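Long-range contact in Asp/Glu-specific dipeptidyl-peptidase (Flavobacterium psychrophilum, PDB 5JXF), which removes dipeptides from the N-terminus of oligopeptides as a serine peptidase, strictly requiring an acidic residue, Asp or Glu, at the P1 position: residues A[204-213]-A[240-251]. Numbering follows the deposited sequence.
Sequences EVFKDVRLVG and MFRVYANKNNHP
The guanidinium of R210 lies flat on the ring of Y244, planes 12° apart, with CZ of R210 3.7 Å from the ring centroid in a cation-pi stack. With the arginine chain extended from CG to NE, CD also rests over that ring face. NE and NH2 meanwhile grip D208 side-on, one nitrogen to each carboxylate oxygen (NE of R210 to OD1 of D208, 3.0 Å), which fixes the rotation of the group; N258 also binds OD2 of D208, and E130 holds the tyrosine hydroxyl. A leucine in place of R210 would probably leave the D208 carboxylate without its charged mate and the Y244 ring face without its flat cover. Beneath these side chains, residues 209-213 pair antiparallel with 240-243 in the first beta-barrel of the chymotrypsin-like catalytic domain, the barrel that also carries H101 and D237, the probable charge-relay residues. A classic beta bulge interrupts the register, V212 N and G213 N both donating to M240 O. On the sheet face opposite R210, CD1 of L211 sits over the F241 ring, 4.1 Å from its centroid. Past the strand, P251 lays CG squarely over the F206 ring, 3.9 Å from the centroid, while CB of A245 meets that ring at its edge.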
ATOM      1  N   GLU A 204     -43.173 -12.817  -2.496  1.00 33.35           N
ATOM      2  CA  GLU A 204     -43.269 -13.783  -3.580  1.00 48.19           C
ATOM      3  C   GLU A 204     -41.891 -14.408  -3.802  1.00 41.92           C
ATOM      4  O   GLU A 204     -40.933 -13.717  -4.143  1.00 36.86           O
ATOM      5  CB  GLU A 204     -43.772 -13.129  -4.872  1.00 37.85           C
ATOM      6  CG  GLU A 204     -45.112 -12.423  -4.737  1.00 48.06           C
ATOM      7  CD  GLU A 204     -45.689 -12.003  -6.092  1.00 63.79           C
ATOM      8  OE1 GLU A 204     -44.912 -11.942  -7.086  1.00 71.79           O
ATOM      9  OE2 GLU A 204     -46.918 -11.738  -6.157  1.00 58.17           O
ATOM     10  N   VAL A 205     -41.808 -15.720  -3.617  1.00 41.32           N
ATOM     11  CA  VAL A 205     -40.543 -16.424  -3.761  1.00 38.97           C
ATOM     12  C   VAL A 205     -40.444 -17.142  -5.083  1.00 40.45           C
ATOM     13  O   VAL A 205     -41.089 -18.168  -5.288  1.00 43.20           O
ATOM     14  CB  VAL A 205     -40.356 -17.436  -2.634  1.00 44.19           C
ATOM     15  CG1 VAL A 205     -38.938 -18.034  -2.685  1.00 38.04           C
ATOM     16  CG2 VAL A 205     -40.614 -16.763  -1.301  1.00 42.42           C
ATOM     17  N   PHE A 206     -39.651 -16.614  -6.002  1.00 35.37           N
ATOM     18  CA  PHE A 206     -39.470 -17.324  -7.261  1.00 37.88           C
ATOM     19  C   PHE A 206     -38.367 -18.385  -7.102  1.00 44.02           C
ATOM     20  O   PHE A 206     -37.406 -18.177  -6.363  1.00 46.05           O
ATOM     21  CB  PHE A 206     -39.166 -16.326  -8.394  1.00 34.32           C
ATOM     22  CG  PHE A 206     -40.348 -15.441  -8.732  1.00 37.53           C
ATOM     23  CD1 PHE A 206     -40.672 -14.359  -7.915  1.00 32.87           C
ATOM     24  CD2 PHE A 206     -41.165 -15.725  -9.829  1.00 36.17           C
ATOM     25  CE1 PHE A 206     -41.751 -13.565  -8.203  1.00 36.80           C
ATOM     26  CE2 PHE A 206     -42.266 -14.940 -10.109  1.00 39.33           C
ATOM     27  CZ  PHE A 206     -42.568 -13.858  -9.292  1.00 43.47           C
ATOM     28  N   LYS A 207     -38.522 -19.523  -7.775  1.00 46.91           N
ATOM     29  CA  LYS A 207     -37.680 -20.686  -7.504  1.00 44.55           C
ATOM     30  C   LYS A 207     -37.037 -21.244  -8.763  1.00 48.07           C
ATOM     31  O   LYS A 207     -36.356 -22.271  -8.729  1.00 52.46           O
ATOM     32  CB  LYS A 207     -38.503 -21.777  -6.791  1.00 47.27           C
ATOM     33  CG  LYS A 207     -38.863 -21.407  -5.345  1.00 49.04           C
ATOM     34  CD  LYS A 207     -39.835 -22.413  -4.699  1.00 63.14           C
ATOM     35  CE  LYS A 207     -40.862 -21.727  -3.777  1.00 64.38           C
ATOM     36  NZ  LYS A 207     -41.966 -21.005  -4.514  1.00 62.60           N
ATOM     37  N   ASP A 208     -37.261 -20.565  -9.877  1.00 46.31           N
ATOM     38  CA  ASP A 208     -36.646 -20.947 -11.135  1.00 48.91           C
ATOM     39  C   ASP A 208     -35.845 -19.753 -11.662  1.00 45.74           C
ATOM     40  O   ASP A 208     -36.330 -19.004 -12.511  1.00 46.29           O
ATOM     41  CB  ASP A 208     -37.715 -21.407 -12.148  1.00 52.21           C
ATOM     42  CG  ASP A 208     -37.122 -21.820 -13.488  1.00 56.70           C
ATOM     43  OD1 ASP A 208     -35.877 -21.827 -13.633  1.00 50.49           O
ATOM     44  OD2 ASP A 208     -37.907 -22.158 -14.397  1.00 57.20           O
ATOM     45  N   VAL A 209     -34.626 -19.596 -11.138  1.00 51.06           N
ATOM     46  CA  VAL A 209     -33.710 -18.507 -11.505  1.00 47.03           C
ATOM     47  C   VAL A 209     -32.466 -19.051 -12.220  1.00 50.17           C
ATOM     48  O   VAL A 209     -31.674 -19.793 -11.641  1.00 52.07           O
ATOM     49  CB  VAL A 209     -33.300 -17.706 -10.260  1.00 49.74           C
ATOM     50  CG1 VAL A 209     -32.274 -16.603 -10.604  1.00 40.47           C
ATOM     51  CG2 VAL A 209     -34.553 -17.131  -9.580  1.00 50.39           C
ATOM     52  N   ARG A 210     -32.309 -18.683 -13.486  1.00 47.59           N
ATOM     53  CA  ARG A 210     -31.272 -19.267 -14.342  1.00 45.52           C
ATOM     54  C   ARG A 210     -30.123 -18.288 -14.605  1.00 40.24           C
ATOM     55  O   ARG A 210     -30.343 -17.087 -14.671  1.00 42.48           O
ATOM     56  CB  ARG A 210     -31.875 -19.717 -15.671  1.00 47.48           C
ATOM     57  CG  ARG A 210     -33.091 -20.613 -15.492  1.00 48.13           C
ATOM     58  CD  ARG A 210     -33.734 -20.989 -16.805  1.00 49.33           C
ATOM     59  NE  ARG A 210     -35.010 -21.647 -16.534  1.00 62.68           N
ATOM     60  CZ  ARG A 210     -35.887 -22.016 -17.458  1.00 57.01           C
ATOM     61  NH1 ARG A 210     -35.633 -21.803 -18.734  1.00 51.86           N
ATOM     62  NH2 ARG A 210     -37.023 -22.598 -17.098  1.00 69.07           N
ATOM     63  N   LEU A 211     -28.911 -18.826 -14.734  1.00 43.50           N
ATOM     64  CA  LEU A 211     -27.709 -18.027 -15.012  1.00 48.63           C
ATOM     65  C   LEU A 211     -27.695 -17.514 -16.441  1.00 50.12           C
ATOM     66  O   LEU A 211     -27.833 -18.295 -17.392  1.00 52.88           O
ATOM     67  CB  LEU A 211     -26.441 -18.847 -14.756  1.00 47.09           C
ATOM     68  CG  LEU A 211     -25.094 -18.174 -15.092  1.00 48.44           C
ATOM     69  CD1 LEU A 211     -24.903 -16.851 -14.343  1.00 40.39           C
ATOM     70  CD2 LEU A 211     -23.933 -19.119 -14.812  1.00 44.10           C
ATOM     71  N   VAL A 212     -27.510 -16.205 -16.591  1.00 45.60           N
ATOM     72  CA  VAL A 212     -27.543 -15.565 -17.911  1.00 43.75           C
ATOM     73  C   VAL A 212     -26.160 -15.094 -18.374  1.00 49.06           C
ATOM     74  O   VAL A 212     -25.791 -15.288 -19.530  1.00 47.28           O
ATOM     75  CB  VAL A 212     -28.512 -14.360 -17.916  1.00 44.85           C
ATOM     76  CG1 VAL A 212     -28.354 -13.513 -19.178  1.00 40.05           C
ATOM     77  CG2 VAL A 212     -29.969 -14.848 -17.740  1.00 38.91           C
ATOM     78  N   GLY A 213     -25.400 -14.479 -17.472  1.00 48.90           N
ATOM     79  CA  GLY A 213     -24.089 -13.972 -17.826  1.00 54.27           C
ATOM     80  C   GLY A 213     -23.146 -13.778 -16.650  1.00 50.72           C
ATOM     81  O   GLY A 213     -23.564 -13.399 -15.547  1.00 50.62           O
ATOM     82  N   MET A 240     -25.280 -11.949 -14.111  1.00 45.54           N
ATOM     83  CA  MET A 240     -26.658 -11.739 -14.530  1.00 42.72           C
ATOM     84  C   MET A 240     -27.453 -13.022 -14.496  1.00 45.96           C
ATOM     85  O   MET A 240     -26.980 -14.080 -14.899  1.00 45.70           O
ATOM     86  CB  MET A 240     -26.718 -11.132 -15.924  1.00 47.51           C
ATOM     87  CG  MET A 240     -26.186  -9.705 -15.976  1.00 59.98           C
ATOM     88  SD  MET A 240     -26.411  -8.906 -17.570  1.00 76.89           S
ATOM     89  CE  MET A 240     -25.919  -7.219 -17.195  1.00 68.20           C
ATOM     90  N   PHE A 241     -28.674 -12.905 -13.996  1.00 42.05           N
ATOM     91  CA  PHE A 241     -29.578 -14.040 -13.898  1.00 45.28           C
ATOM     92  C   PHE A 241     -30.903 -13.642 -14.520  1.00 45.26           C
ATOM     93  O   PHE A 241     -31.101 -12.460 -14.819  1.00 38.99           O
ATOM     94  CB  PHE A 241     -29.750 -14.449 -12.436  1.00 43.44           C
ATOM     95  CG  PHE A 241     -28.537 -15.126 -11.848  1.00 44.19           C
ATOM     96  CD1 PHE A 241     -27.444 -14.382 -11.419  1.00 41.13           C
ATOM     97  CD2 PHE A 241     -28.483 -16.511 -11.738  1.00 40.80           C
ATOM     98  CE1 PHE A 241     -26.341 -15.008 -10.883  1.00 40.51           C
ATOM     99  CE2 PHE A 241     -27.383 -17.142 -11.196  1.00 39.03           C
ATOM    100  CZ  PHE A 241     -26.312 -16.391 -10.769  1.00 41.95           C
ATOM    101  N   ARG A 242     -31.806 -14.603 -14.739  1.00 41.38           N
ATOM    102  CA  ARG A 242     -33.138 -14.252 -15.232  1.00 39.71           C
ATOM    103  C   ARG A 242     -34.208 -14.984 -14.423  1.00 42.63           C
ATOM    104  O   ARG A 242     -34.127 -16.190 -14.247  1.00 39.24           O
ATOM    105  CB  ARG A 242     -33.306 -14.571 -16.717  1.00 42.11           C
ATOM    106  CG  ARG A 242     -34.668 -14.109 -17.254  1.00 43.73           C
ATOM    107  CD  ARG A 242     -34.950 -14.595 -18.650  1.00 48.64           C
ATOM    108  NE  ARG A 242     -33.825 -14.332 -19.542  1.00 51.79           N
ATOM    109  CZ  ARG A 242     -33.577 -13.148 -20.089  1.00 51.75           C
ATOM    110  NH1 ARG A 242     -34.374 -12.116 -19.823  1.00 40.32           N
ATOM    111  NH2 ARG A 242     -32.526 -12.994 -20.887  1.00 60.59           N
ATOM    112  N   VAL A 243     -35.181 -14.241 -13.913  1.00 41.77           N
ATOM    113  CA  VAL A 243     -36.220 -14.832 -13.084  1.00 38.46           C
ATOM    114  C   VAL A 243     -37.276 -15.437 -14.025  1.00 41.22           C
ATOM    115  O   VAL A 243     -37.672 -14.815 -15.002  1.00 40.45           O
ATOM    116  CB  VAL A 243     -36.863 -13.799 -12.142  1.00 42.06           C
ATOM    117  CG1 VAL A 243     -37.964 -14.459 -11.265  1.00 43.49           C
ATOM    118  CG2 VAL A 243     -35.818 -13.127 -11.276  1.00 35.68           C
ATOM    119  N   TYR A 244     -37.699 -16.660 -13.750  1.00 43.07           N
ATOM    120  CA  TYR A 244     -38.712 -17.321 -14.578  1.00 47.85           C
ATOM    121  C   TYR A 244     -39.973 -17.562 -13.765  1.00 47.09           C
ATOM    122  O   TYR A 244     -39.898 -17.730 -12.539  1.00 47.08           O
ATOM    123  CB  TYR A 244     -38.179 -18.641 -15.130  1.00 53.66           C
ATOM    124  CG  TYR A 244     -37.327 -18.479 -16.364  1.00 53.37           C
ATOM    125  CD1 TYR A 244     -36.007 -18.020 -16.279  1.00 46.91           C
ATOM    126  CD2 TYR A 244     -37.839 -18.793 -17.614  1.00 53.86           C
ATOM    127  CE1 TYR A 244     -35.239 -17.877 -17.417  1.00 52.00           C
ATOM    128  CE2 TYR A 244     -37.087 -18.647 -18.751  1.00 55.85           C
ATOM    129  CZ  TYR A 244     -35.788 -18.191 -18.654  1.00 57.06           C
ATOM    130  OH  TYR A 244     -35.064 -18.056 -19.806  1.00 55.77           O
ATOM    131  N   ALA A 245     -41.124 -17.593 -14.438  1.00 48.89           N
ATOM    132  CA  ALA A 245     -42.410 -17.765 -13.753  1.00 42.84           C
ATOM    133  C   ALA A 245     -43.351 -18.665 -14.557  1.00 47.68           C
ATOM    134  O   ALA A 245     -43.071 -18.941 -15.716  1.00 41.42           O
ATOM    135  CB  ALA A 245     -43.047 -16.412 -13.507  1.00 46.28           C
ATOM    136  N   ASN A 246     -44.453 -19.144 -13.956  1.00 47.08           N
ATOM    137  CA  ASN A 246     -45.400 -19.951 -14.744  1.00 47.82           C
ATOM    138  C   ASN A 246     -46.301 -19.069 -15.601  1.00 49.57           C
ATOM    139  O   ASN A 246     -46.104 -17.858 -15.669  1.00 48.49           O
ATOM    140  CB  ASN A 246     -46.260 -20.887 -13.865  1.00 50.79           C
ATOM    141  CG  ASN A 246     -47.060 -20.157 -12.796  1.00 50.63           C
ATOM    142  OD1 ASN A 246     -47.325 -18.960 -12.897  1.00 47.60           O
ATOM    143  ND2 ASN A 246     -47.496 -20.903 -11.781  1.00 53.23           N
ATOM    144  N   LYS A 247     -47.306 -19.661 -16.249  1.00 53.59           N
ATOM    145  CA  LYS A 247     -48.094 -18.900 -17.217  1.00 51.26           C
ATOM    146  C   LYS A 247     -48.962 -17.817 -16.572  1.00 46.89           C
ATOM    147  O   LYS A 247     -49.532 -16.979 -17.262  1.00 60.15           O
ATOM    148  CB  LYS A 247     -48.931 -19.850 -18.083  1.00 54.61           C
ATOM    149  CG  LYS A 247     -48.095 -20.458 -19.227  1.00 64.94           C
ATOM    150  CD  LYS A 247     -48.937 -21.118 -20.312  1.00 69.71           C
ATOM    151  N   ASN A 248     -49.016 -17.807 -15.247  1.00 48.19           N
ATOM    152  CA  ASN A 248     -49.717 -16.761 -14.515  1.00 45.13           C
ATOM    153  C   ASN A 248     -48.782 -15.720 -13.922  1.00 43.75           C
ATOM    154  O   ASN A 248     -49.150 -14.998 -12.995  1.00 42.57           O
ATOM    155  CB  ASN A 248     -50.567 -17.390 -13.421  1.00 45.22           C
ATOM    156  CG  ASN A 248     -51.644 -18.293 -13.996  1.00 53.66           C
ATOM    157  OD1 ASN A 248     -52.211 -18.006 -15.047  1.00 58.16           O
ATOM    158  ND2 ASN A 248     -51.893 -19.403 -13.334  1.00 53.91           N
ATOM    159  N   ASN A 249     -47.568 -15.642 -14.469  1.00 46.69           N
ATOM    160  CA  ASN A 249     -46.554 -14.727 -13.966  1.00 38.13           C
ATOM    161  C   ASN A 249     -46.292 -14.910 -12.474  1.00 41.87           C
ATOM    162  O   ASN A 249     -46.063 -13.946 -11.739  1.00 44.91           O
ATOM    163  CB  ASN A 249     -46.953 -13.283 -14.251  1.00 41.31           C
ATOM    164  CG  ASN A 249     -45.746 -12.358 -14.351  1.00 43.24           C
ATOM    165  OD1 ASN A 249     -44.728 -12.728 -14.931  1.00 40.74           O
ATOM    166  ND2 ASN A 249     -45.856 -11.160 -13.774  1.00 40.60           N
ATOM    167  N   HIS A 250     -46.338 -16.160 -12.029  1.00 38.83           N
ATOM    168  CA  HIS A 250     -46.266 -16.506 -10.617  1.00 37.67           C
ATOM    169  C   HIS A 250     -45.089 -17.441 -10.376  1.00 38.72           C
ATOM    170  O   HIS A 250     -44.646 -18.119 -11.302  1.00 45.74           O
ATOM    171  CB  HIS A 250     -47.574 -17.194 -10.158  1.00 45.90           C
ATOM    172  CG  HIS A 250     -48.736 -16.267 -10.036  1.00 45.61           C
ATOM    173  ND1 HIS A 250     -50.042 -16.713  -9.990  1.00 49.58           N
ATOM    174  CD2 HIS A 250     -48.798 -14.919  -9.950  1.00 46.94           C
ATOM    175  CE1 HIS A 250     -50.854 -15.678  -9.882  1.00 46.57           C
ATOM    176  NE2 HIS A 250     -50.123 -14.576  -9.841  1.00 49.55           N
ATOM    177  N   PRO A 251     -44.608 -17.505  -9.128  1.00 41.48           N
ATOM    178  CA  PRO A 251     -43.542 -18.444  -8.766  1.00 45.82           C
ATOM    179  C   PRO A 251     -43.838 -19.879  -9.169  1.00 51.37           C
ATOM    180  O   PRO A 251     -44.952 -20.374  -9.022  1.00 52.83           O
ATOM    181  CB  PRO A 251     -43.475 -18.319  -7.247  1.00 44.69           C
ATOM    182  CG  PRO A 251     -43.897 -16.937  -6.973  1.00 40.44           C
ATOM    183  CD  PRO A 251     -44.976 -16.644  -7.989  1.00 43.00           C
TER
HETATM  184  O   HOH W   1     -46.440 -12.027 -10.118  1.00 55.89           O
HETATM  185  O   HOH W   2     -40.106 -19.265 -10.347  1.00 44.52           O